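Local coordinates for hypothetical protein (Staphylococcus aureus subsp. aureus, PDB 2IL5), which is of unknown function but belongs to the Activator of Hsp90 ATPase homolog 1-like family, whose Bet v 1-like fold may bind a small hydrophobic ligand, at residues Lys35-Leu38 with Leu39-Trp42. Numbering follows the deposited sequence.
Sequences KKDL and LKQW
Two amide groups converge on the carbonyl oxygen of K35, the N-cap residue of a single-turn helix: K35 O takes a nearly straight bond from L39 N at 2.8 Å and a second one from L38 N at 3.0 Å. The next carbonyl along, K36 O, accepts from K40 N at 2.9 Å, which continues the helical pattern by one step. At D37 O the donor is a side chain instead of a backbone amide. The Q41 amide reaches back so that NE2 meets D37 O at 2.8 Å, in the carbonyl plane and on a lone pair, while the oxygen lies almost within the plane of the amide. This reach depends on CG standing beside the backbone N (chi1 -57°) and on an extended chain beyond it, and the bond limits rotation of the amide. L38 O is used differently again: Q41 N approaches from above the carbonyl plane at 2.9 Å, and the same oxygen stands oblique to the W42 ring, 3.2 Å from its CD1.

This short helix, 36-39, is the second of two, after 26-32, that link strand 12-22 to strand 50-55, while helix 136-166 packs against the antiparallel sheet, as in the Bet v 1-like (helix-grip) fold. L38 and Q41 both touch V164 of that long helix and also approach each other, with L38 CD2 3.9 Å from Q41 NE2. On the side of strand 50-55, the chains of K36 and K40 rest against I53. The buried indole of W42 packs on M161, meets W33 edge-to-face and gives its NE1 hydrogen to A32 O.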
# COMPACT_ATOMS: atom_id res chain seq x y z
N LYS A 35 5.10 10.08 -5.94
CA LYS A 35 4.81 11.49 -5.87
C LYS A 35 3.78 11.84 -4.82
O LYS A 35 2.62 11.42 -4.89
CB LYS A 35 4.38 12.02 -7.23
CG LYS A 35 5.41 12.95 -7.83
CD LYS A 35 5.56 14.20 -6.91
CE LYS A 35 4.27 15.05 -6.85
NZ LYS A 35 4.13 15.91 -5.62
N LYS A 36 4.22 12.66 -3.86
CA LYS A 36 3.41 13.16 -2.73
C LYS A 36 1.99 13.61 -3.05
O LYS A 36 1.02 13.19 -2.40
CB LYS A 36 4.15 14.32 -2.08
CG LYS A 36 3.94 14.43 -0.61
CD LYS A 36 3.87 15.85 -0.18
CE LYS A 36 5.16 16.56 -0.41
NZ LYS A 36 4.91 18.00 -0.53
N ASP A 37 1.85 14.48 -4.04
CA ASP A 37 0.55 15.09 -4.27
C ASP A 37 -0.36 14.18 -5.09
O ASP A 37 -1.55 14.47 -5.27
CB ASP A 37 0.73 16.51 -4.83
CG ASP A 37 1.68 17.34 -3.97
OD1 ASP A 37 1.42 17.48 -2.75
OD2 ASP A 37 2.71 17.82 -4.50
N LEU A 38 0.21 13.05 -5.52
CA LEU A 38 -0.54 11.94 -6.08
C LEU A 38 -0.87 10.92 -4.97
O LEU A 38 -2.03 10.54 -4.82
CB LEU A 38 0.23 11.26 -7.23
CG LEU A 38 0.54 12.10 -8.46
CD1 LEU A 38 1.14 11.23 -9.56
CD2 LEU A 38 -0.70 12.87 -8.97
N LEU A 39 0.12 10.52 -4.18
CA LEU A 39 -0.09 9.60 -3.06
C LEU A 39 -1.15 10.10 -2.07
O LEU A 39 -1.90 9.30 -1.49
CB LEU A 39 1.21 9.38 -2.30
CG LEU A 39 2.28 8.48 -2.90
CD1 LEU A 39 3.64 8.83 -2.23
CD2 LEU A 39 1.91 6.97 -2.79
N LYS A 40 -1.19 11.42 -1.89
CA LYS A 40 -2.14 12.08 -0.99
C LYS A 40 -3.58 11.83 -1.39
O LYS A 40 -4.49 11.95 -0.55
CB LYS A 40 -1.83 13.57 -0.87
CG LYS A 40 -2.59 14.52 -1.77
CD LYS A 40 -2.38 15.95 -1.30
CE LYS A 40 -2.99 16.19 0.08
NZ LYS A 40 -3.08 17.64 0.45
N GLN A 41 -3.77 11.43 -2.65
CA GLN A 41 -5.06 11.19 -3.22
C GLN A 41 -5.52 9.74 -3.13
O GLN A 41 -6.71 9.48 -3.34
CB GLN A 41 -5.10 11.65 -4.69
CG GLN A 41 -4.75 13.12 -4.90
CD GLN A 41 -4.86 13.57 -6.35
OE1 GLN A 41 -5.93 13.49 -6.96
NE2 GLN A 41 -3.76 14.07 -6.90
N TRP A 42 -4.63 8.81 -2.78
CA TRP A 42 -5.01 7.39 -2.85
C TRP A 42 -4.38 6.45 -1.85
O TRP A 42 -4.96 5.44 -1.53
CB TRP A 42 -4.77 6.81 -4.26
CG TRP A 42 -3.33 6.55 -4.59
CD1 TRP A 42 -2.46 7.42 -5.18
CD2 TRP A 42 -2.60 5.31 -4.41
NE1 TRP A 42 -1.22 6.81 -5.35
CE2 TRP A 42 -1.29 5.52 -4.90
CE3 TRP A 42 -2.93 4.04 -3.88
CZ2 TRP A 42 -0.29 4.51 -4.86
CZ3 TRP A 42 -1.95 3.05 -3.85
CH2 TRP A 42 -0.64 3.29 -4.35